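Local coordinates for uncharacterized protein (Bacteroides ovatus, PDB 4FXT), which is of unknown function and belongs to the DUF3823 family, with an N-terminal domain of the transthyretin clan and a C-terminal domain of the E-set clan, at residues Glu19-Ser27 against Ser189-Ile197; Pro6-Ala14 against Gly51-Asn59. All blocks are in the same frame, centred on the assembly; numbering follows the deposited sequence.

Interaction 1 of 2, residues Glu19-Ser27 against Ser189-Ile197; sequences EAVGVRSGS and SEYCYSQSI
Glu190 reaches Arg24 and forms a salt bridge with it. OE2 of Glu190 accepts from NE of Arg24 at 2.6 Å, through the syn lone pair, with an N-H...O angle of 153°. The two side chains meet at about a right angle, and the guanidinium and carboxylate planes are turned 37° apart. Glu190 has CG anti to its backbone N (chi1 -150°) and bends at chi2, which brings the carboxylate up against both Arg24 and Ser27. CB of Ser27 lies 3.5 Å from Glu190 OE2. The hydroxyl of Ser27 is turned back to its own segment, where OG of Ser27 donates to Arg24 O at 2.6 Å. This contact joins the two domains of the chain: 19-27 belongs to the transthyretin-clan part and 189-197 to the E-set part. Tyr193 also meets Gly22. Tyr193 N donates to Gly22 O at 3.1 Å, nearly straight. The Tyr193 ring lies against the backbone of Val23 and Arg24. Tyr193 CD1 is 3.7 Å from Val23 C, and Tyr193 CE1 is 3.8 Å from Arg24 CB. The Tyr193 hydroxyl ends in a hydrogen bond with Glu142 N. Arg180, on strand 176-185, donates to Val23 O and to Ser194 O, so it bonds to both segments. Beside Gly22, Val21 CG1 touches Cys192 SG at 3.7 Å.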
loop_
_atom_site.group_PDB
_atom_site.type_symbol
_atom_site.label_atom_id
_atom_site.label_comp_id
_atom_site.label_asym_id
_atom_site.label_seq_id
_atom_site.Cartn_x
_atom_site.Cartn_y
_atom_site.Cartn_z
ATOM N N GLU A 19 -0.046 1.208 -11.434
ATOM C CA GLU A 19 0.893 0.761 -10.399
ATOM C C GLU A 19 0.169 0.096 -9.250
ATOM O O GLU A 19 -0.947 0.526 -8.886
ATOM C CB GLU A 19 1.713 1.951 -9.849
ATOM C CG GLU A 19 2.631 2.630 -10.841
ATOM C CD GLU A 19 3.584 3.657 -10.258
ATOM O OE1 GLU A 19 4.010 3.502 -9.088
ATOM O OE2 GLU A 19 3.991 4.563 -11.020
ATOM N N ALA A 20 0.800 -0.926 -8.645
ATOM C CA ALA A 20 0.210 -1.574 -7.467
ATOM C C ALA A 20 0.300 -0.640 -6.268
ATOM O O ALA A 20 1.374 -0.086 -5.996
ATOM C CB ALA A 20 0.906 -2.889 -7.184
ATOM N N VAL A 21 -0.840 -0.399 -5.622
ATOM C CA VAL A 21 -0.959 0.527 -4.491
ATOM C C VAL A 21 -0.490 -0.170 -3.213
ATOM O O VAL A 21 -1.121 -1.116 -2.744
ATOM C CB VAL A 21 -2.395 1.084 -4.332
ATOM C CG1 VAL A 21 -2.487 2.008 -3.136
ATOM C CG2 VAL A 21 -2.826 1.828 -5.582
ATOM N N GLY A 22 0.587 0.357 -2.638
ATOM C CA GLY A 22 1.173 -0.175 -1.415
ATOM C C GLY A 22 0.267 0.014 -0.221
ATOM O O GLY A 22 -0.370 1.064 -0.067
ATOM N N VAL A 23 0.166 -1.026 0.611
ATOM C CA VAL A 23 -0.679 -0.866 1.768
ATOM C C VAL A 23 -0.043 -1.626 2.949
ATOM O O VAL A 23 1.001 -2.260 2.759
ATOM C CB VAL A 23 -2.107 -1.336 1.424
ATOM C CG1 VAL A 23 -2.209 -2.854 1.348
ATOM C CG2 VAL A 23 -3.079 -0.780 2.424
ATOM N N ARG A 24 -0.619 -1.489 4.176
ATOM C CA ARG A 24 -0.107 -2.192 5.349
ATOM C C ARG A 24 -0.618 -3.670 5.333
ATOM O O ARG A 24 -1.811 -3.921 5.097
ATOM C CB ARG A 24 -0.504 -1.467 6.640
ATOM C CG ARG A 24 -0.026 -2.175 7.897
ATOM C CD ARG A 24 -0.355 -1.468 9.185
ATOM N NE ARG A 24 -1.795 -1.420 9.424
ATOM C CZ ARG A 24 -2.484 -2.337 10.093
ATOM N NH1 ARG A 24 -1.870 -3.397 10.606
ATOM N NH2 ARG A 24 -3.790 -2.204 10.248
ATOM N N SER A 25 0.299 -4.640 5.568
ATOM C CA SER A 25 -0.048 -6.045 5.603
ATOM C C SER A 25 -1.060 -6.255 6.706
ATOM O O SER A 25 -0.881 -5.717 7.793
ATOM C CB SER A 25 1.193 -6.931 5.783
ATOM O OG SER A 25 0.886 -8.319 5.690
ATOM N N GLY A 26 -2.138 -6.961 6.368
ATOM C CA GLY A 26 -3.266 -7.275 7.236
ATOM C C GLY A 26 -4.188 -6.118 7.552
ATOM O O GLY A 26 -4.759 -6.091 8.640
ATOM N N SER A 27 -4.360 -5.163 6.617
ATOM C CA SER A 27 -5.192 -3.998 6.928
ATOM C C SER A 27 -6.341 -3.760 5.934
ATOM O O SER A 27 -7.407 -3.254 6.313
ATOM C CB SER A 27 -4.330 -2.740 6.939
ATOM O OG SER A 27 -3.852 -2.449 5.639
ATOM N N SER A 189 -8.272 5.398 8.019
ATOM C CA SER A 189 -7.544 5.069 9.250
ATOM C C SER A 189 -6.165 4.464 8.915
ATOM O O SER A 189 -5.317 4.270 9.797
ATOM C CB SER A 189 -8.363 4.109 10.108
ATOM O OG SER A 189 -8.760 2.971 9.362
ATOM N N GLU A 190 -5.912 4.291 7.626
ATOM C CA GLU A 190 -4.712 3.653 7.139
ATOM C C GLU A 190 -3.849 4.590 6.319
ATOM O O GLU A 190 -4.347 5.454 5.623
ATOM C CB GLU A 190 -5.163 2.458 6.247
ATOM C CG GLU A 190 -4.216 1.288 6.212
ATOM C CD GLU A 190 -4.020 0.682 7.586
ATOM O OE1 GLU A 190 -4.982 0.581 8.396
ATOM O OE2 GLU A 190 -2.864 0.276 7.831
ATOM N N TYR A 191 -2.546 4.354 6.356
ATOM C CA TYR A 191 -1.612 5.026 5.489
ATOM C C TYR A 191 -1.603 4.374 4.134
ATOM O O TYR A 191 -1.859 3.168 4.016
ATOM C CB TYR A 191 -0.180 5.012 6.075
ATOM C CG TYR A 191 0.170 6.001 7.158
ATOM C CD1 TYR A 191 -0.315 5.845 8.453
ATOM C CD2 TYR A 191 1.125 6.990 6.941
ATOM C CE1 TYR A 191 0.027 6.731 9.469
ATOM C CE2 TYR A 191 1.500 7.872 7.959
ATOM C CZ TYR A 191 0.954 7.726 9.229
ATOM O OH TYR A 191 1.312 8.565 10.256
ATOM N N CYS A 192 -1.228 5.129 3.127
ATOM C CA CYS A 192 -0.949 4.613 1.815
ATOM C C CYS A 192 0.550 4.623 1.655
ATOM O O CYS A 192 1.188 5.632 1.964
ATOM C CB CYS A 192 -1.661 5.380 0.711
ATOM S SG CYS A 192 -1.246 4.781 -0.955
ATOM N N TYR A 193 1.127 3.503 1.231
ATOM C CA TYR A 193 2.568 3.372 1.196
ATOM C C TYR A 193 3.155 3.133 -0.171
ATOM O O TYR A 193 2.505 2.695 -1.126
ATOM C CB TYR A 193 2.986 2.164 2.063
ATOM C CG TYR A 193 2.565 2.195 3.519
ATOM C CD1 TYR A 193 1.318 1.708 3.916
ATOM C CD2 TYR A 193 3.446 2.618 4.509
ATOM C CE1 TYR A 193 0.938 1.708 5.254
ATOM C CE2 TYR A 193 3.079 2.618 5.852
ATOM C CZ TYR A 193 1.833 2.147 6.221
ATOM O OH TYR A 193 1.508 2.135 7.555
ATOM N N SER A 194 4.463 3.366 -0.211
ATOM C CA SER A 194 5.372 3.045 -1.291
ATOM C C SER A 194 5.647 1.581 -1.226
ATOM O O SER A 194 5.211 0.919 -0.272
ATOM C CB SER A 194 6.643 3.869 -1.146
ATOM O OG SER A 194 7.322 3.428 0.019
ATOM N N GLN A 195 6.467 1.069 -2.133
ATOM C CA GLN A 195 6.835 -0.320 -2.015
ATOM C C GLN A 195 7.877 -0.462 -0.894
ATOM O O GLN A 195 8.582 0.515 -0.605
ATOM C CB GLN A 195 7.335 -0.866 -3.361
ATOM C CG GLN A 195 6.180 -1.144 -4.350
ATOM C CD GLN A 195 5.152 -2.205 -3.889
ATOM O OE1 GLN A 195 5.513 -3.313 -3.425
ATOM N NE2 GLN A 195 3.846 -1.907 -4.059
ATOM N N SER A 196 7.893 -1.640 -0.192
ATOM C CA SER A 196 8.914 -1.917 0.825
ATOM C C SER A 196 10.180 -2.308 0.082
ATOM O O SER A 196 10.161 -3.305 -0.616
ATOM C CB SER A 196 8.451 -2.973 1.801
ATOM O OG SER A 196 9.456 -3.226 2.769
ATOM N N ILE A 197 11.201 -1.434 0.119
ATOM C CA ILE A 197 12.434 -1.550 -0.649
ATOM C C ILE A 197 13.608 -1.917 0.243
ATOM O O ILE A 197 13.884 -1.242 1.242
ATOM C CB ILE A 197 12.699 -0.193 -1.377
ATOM C CG1 ILE A 197 11.510 0.138 -2.317
ATOM C CG2 ILE A 197 14.052 -0.216 -2.127
ATOM C CD1 ILE A 197 11.593 1.435 -2.975
#

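Interaction 2 of 2, residues Pro6-Ala14 against Gly51-Asn59; sequences PKATLTGKA and GSYSVSLFN
Tyr53 has CG between its backbone N and carbonyl carbon (chi1 74°), and this lays its ring across the backbone of Gly12. Gly12 N sits over one ring face, toward the rim, and Tyr53 CE2 is 3.4 Å from Gly12 C. With chi1 at 176° the Leu10 chain swings away from its own amide nitrogen, and Leu10 CG comes to lie in the plane of the same ring, at its edge, 3.9 Å from Tyr53 CE1. The Tyr53 hydroxyl lies beyond and bonds to Gln90 O. With an alanine here, Gly12 would probably lose its ring cover, Leu10 its neighbour at the ring edge and Gln90 O its hydroxyl partner. Leu10 CB also packs on Val55 CG1 and on Leu57 CD1, 3.9 Å from each. The backbones pair in antiparallel fashion. Leu10 N donates to Val55 O at 2.9 Å, and Val55 N to Leu10 O at 3.0 Å. Gly12 and Tyr53 bond to each other in the same two-way manner, and Ala14 N donates to Gly51 O. Near the chain start, the extended Lys7 side chain crosses the Phe58 ring. Lys7 CG lies over the face of the Phe58 ring, 4.0 Å from its centroid, in a CH-pi contact. Thr11 CG2 and Ser54 CB meet on the Lys7 side of the sheet, at 3.6 Å. On the other side, Leu10, Tyr53, Val55 and Leu57 pack on strands 28-33 and 43-46. Two sheets facing each other across an apolar layer are consistent with the beta-sandwich of the transthyretin clan.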
loop_
_atom_site.group_PDB
_atom_site.type_symbol
_atom_site.label_atom_id
_atom_site.label_comp_id
_atom_site.label_asym_id
_atom_site.label_seq_id
_atom_site.Cartn_x
_atom_site.Cartn_y
_atom_site.Cartn_z
ATOM N N PRO A 6 -12.342 -28.481 -8.602
ATOM C CA PRO A 6 -12.524 -27.526 -9.709
ATOM C C PRO A 6 -12.566 -26.077 -9.180
ATOM O O PRO A 6 -13.113 -25.174 -9.835
ATOM C CB PRO A 6 -13.865 -27.965 -10.340
ATOM C CG PRO A 6 -14.610 -28.652 -9.244
ATOM C CD PRO A 6 -13.560 -29.282 -8.347
ATOM N N LYS A 7 -11.948 -25.869 -7.987
ATOM C CA LYS A 7 -11.892 -24.602 -7.253
ATOM C C LYS A 7 -10.690 -23.795 -7.733
ATOM O O LYS A 7 -9.557 -24.025 -7.296
ATOM C CB LYS A 7 -11.828 -24.876 -5.739
ATOM C CG LYS A 7 -12.260 -23.717 -4.888
ATOM C CD LYS A 7 -12.177 -24.035 -3.416
ATOM C CE LYS A 7 -12.680 -22.868 -2.592
ATOM N NZ LYS A 7 -12.461 -23.069 -1.134
ATOM N N ALA A 8 -10.972 -22.843 -8.645
ATOM C CA ALA A 8 -10.103 -21.900 -9.364
ATOM C C ALA A 8 -9.392 -20.882 -8.438
ATOM O O ALA A 8 -9.726 -20.773 -7.257
ATOM C CB ALA A 8 -10.948 -21.138 -10.372
ATOM N N THR A 9 -8.424 -20.122 -9.005
ATOM C CA THR A 9 -7.656 -19.095 -8.290
ATOM C C THR A 9 -7.877 -17.735 -8.949
ATOM O O THR A 9 -7.576 -17.576 -10.130
ATOM C CB THR A 9 -6.140 -19.462 -8.266
ATOM O OG1 THR A 9 -5.951 -20.767 -7.745
ATOM C CG2 THR A 9 -5.328 -18.520 -7.447
ATOM N N LEU A 10 -8.373 -16.745 -8.183
ATOM C CA LEU A 10 -8.534 -15.353 -8.635
ATOM C C LEU A 10 -7.421 -14.525 -8.063
ATOM O O LEU A 10 -7.334 -14.391 -6.846
ATOM C CB LEU A 10 -9.895 -14.729 -8.280
ATOM C CG LEU A 10 -10.052 -13.232 -8.660
ATOM C CD1 LEU A 10 -9.991 -13.006 -10.186
ATOM C CD2 LEU A 10 -11.329 -12.657 -8.108
ATOM N N THR A 11 -6.562 -13.979 -8.923
ATOM C CA THR A 11 -5.427 -13.155 -8.478
ATOM C C THR A 11 -5.493 -11.814 -9.185
ATOM O O THR A 11 -6.210 -11.669 -10.153
ATOM C CB THR A 11 -4.039 -13.863 -8.708
ATOM O OG1 THR A 11 -3.884 -14.156 -10.093
ATOM C CG2 THR A 11 -3.874 -15.152 -7.916
ATOM N N GLY A 12 -4.755 -10.848 -8.673
ATOM C CA GLY A 12 -4.702 -9.503 -9.222
ATOM C C GLY A 12 -3.980 -8.542 -8.303
ATOM O O GLY A 12 -3.238 -8.959 -7.414
ATOM N N LYS A 13 -4.196 -7.242 -8.530
ATOM C CA LYS A 13 -3.574 -6.134 -7.813
ATOM C C LYS A 13 -4.511 -4.946 -7.666
ATOM O O LYS A 13 -5.283 -4.673 -8.592
ATOM C CB LYS A 13 -2.307 -5.649 -8.559
ATOM C CG LYS A 13 -1.154 -6.621 -8.707
ATOM C CD LYS A 13 -0.084 -6.113 -9.711
ATOM C CE LYS A 13 -0.532 -6.086 -11.163
ATOM N NZ LYS A 13 0.570 -5.709 -12.076
ATOM N N ALA A 14 -4.399 -4.192 -6.535
ATOM C CA ALA A 14 -5.080 -2.910 -6.356
ATOM C C ALA A 14 -4.274 -1.892 -7.133
ATOM O O ALA A 14 -3.067 -1.721 -6.869
ATOM C CB ALA A 14 -5.213 -2.572 -4.886
ATOM N N GLY A 51 0.136 -4.642 -2.522
ATOM C CA GLY A 51 -1.119 -4.390 -3.222
ATOM C C GLY A 51 -1.732 -5.576 -3.950
ATOM O O GLY A 51 -2.840 -5.469 -4.501
ATOM N N SER A 52 -1.054 -6.725 -3.954
ATOM C CA SER A 52 -1.598 -7.881 -4.677
ATOM C C SER A 52 -2.566 -8.703 -3.782
ATOM O O SER A 52 -2.535 -8.571 -2.559
ATOM C CB SER A 52 -0.470 -8.771 -5.192
ATOM O OG SER A 52 0.224 -9.340 -4.100
ATOM N N TYR A 53 -3.415 -9.537 -4.404
ATOM C CA TYR A 53 -4.317 -10.434 -3.711
ATOM C C TYR A 53 -4.443 -11.770 -4.477
ATOM O O TYR A 53 -4.160 -11.839 -5.684
ATOM C CB TYR A 53 -5.682 -9.772 -3.548
ATOM C CG TYR A 53 -6.472 -9.713 -4.849
ATOM C CD1 TYR A 53 -7.296 -10.773 -5.240
ATOM C CD2 TYR A 53 -6.382 -8.607 -5.699
ATOM C CE1 TYR A 53 -7.996 -10.740 -6.439
ATOM C CE2 TYR A 53 -7.082 -8.564 -6.905
ATOM C CZ TYR A 53 -7.879 -9.640 -7.274
ATOM O OH TYR A 53 -8.592 -9.619 -8.446
ATOM N N SER A 54 -4.896 -12.820 -3.770
ATOM C CA SER A 54 -5.195 -14.174 -4.290
ATOM C C SER A 54 -6.252 -14.764 -3.430
ATOM O O SER A 54 -6.207 -14.554 -2.205
ATOM C CB SER A 54 -3.969 -15.077 -4.352
ATOM O OG SER A 54 -3.517 -15.414 -3.047
ATOM N N VAL A 55 -7.231 -15.446 -4.044
ATOM C CA VAL A 55 -8.370 -16.035 -3.336
ATOM C C VAL A 55 -8.827 -17.231 -4.146
ATOM O O VAL A 55 -8.935 -17.118 -5.367
ATOM C CB VAL A 55 -9.512 -14.982 -3.083
ATOM C CG1 VAL A 55 -9.986 -14.284 -4.372
ATOM C CG2 VAL A 55 -10.681 -15.569 -2.290
ATOM N N SER A 56 -9.005 -18.402 -3.495
ATOM C CA SER A 56 -9.502 -19.571 -4.228
ATOM C C SER A 56 -11.026 -19.541 -4.163
ATOM O O SER A 56 -11.622 -19.247 -3.112
ATOM C CB SER A 56 -8.927 -20.893 -3.724
ATOM O OG SER A 56 -9.389 -21.208 -2.424
ATOM N N LEU A 57 -11.645 -19.734 -5.323
ATOM C CA LEU A 57 -13.090 -19.673 -5.508
ATOM C C LEU A 57 -13.610 -20.764 -6.392
ATOM O O LEU A 57 -12.866 -21.290 -7.226
ATOM C CB LEU A 57 -13.455 -18.332 -6.172
ATOM C CG LEU A 57 -13.049 -17.033 -5.530
ATOM C CD1 LEU A 57 -13.142 -15.923 -6.522
ATOM C CD2 LEU A 57 -13.855 -16.740 -4.300
ATOM N N PHE A 58 -14.912 -21.037 -6.304
ATOM C CA PHE A 58 -15.514 -21.945 -7.258
ATOM C C PHE A 58 -15.833 -21.142 -8.496
ATOM O O PHE A 58 -16.021 -19.923 -8.390
ATOM C CB PHE A 58 -16.746 -22.667 -6.686
ATOM C CG PHE A 58 -16.423 -23.648 -5.592
ATOM C CD1 PHE A 58 -15.852 -24.886 -5.892
ATOM C CD2 PHE A 58 -16.723 -23.360 -4.268
ATOM C CE1 PHE A 58 -15.529 -25.795 -4.873
ATOM C CE2 PHE A 58 -16.413 -24.274 -3.249
ATOM C CZ PHE A 58 -15.820 -25.487 -3.560
ATOM N N ASN A 59 -15.858 -21.792 -9.672
ATOM C CA ASN A 59 -16.188 -21.113 -10.928
ATOM C C ASN A 59 -17.600 -20.511 -10.859
ATOM O O ASN A 59 -18.480 -21.052 -10.196
ATOM C CB ASN A 59 -16.070 -22.067 -12.106
ATOM C CG ASN A 59 -14.676 -22.572 -12.302
ATOM O OD1 ASN A 59 -13.807 -21.852 -12.790
ATOM N ND2 ASN A 59 -14.428 -23.813 -11.905
#

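How the interactions relate
From the N terminus the chain enters interaction 2 at 6-14, turns, and passes into 19-27 of interaction 1. It then returns at 51-59 to close interaction 2, a loop of 36 residues inside the N-terminal domain. Interaction 1 closes much later, when 189-197 comes back after 161 residues that include most of the C-terminal domain. The two contacts therefore cross and do not nest. The centres of interactions 1 and 2 are about 19 Å apart. They meet where Val21 N lies 2.9 Å from Ala14 O, a probable hydrogen bond. Interaction 2 pairs two strands of the sheet that also holds 19-20. Interaction 1 links the loop after strand 19-20 to the start of the last strand, and so the N-terminal to the C-terminal domain.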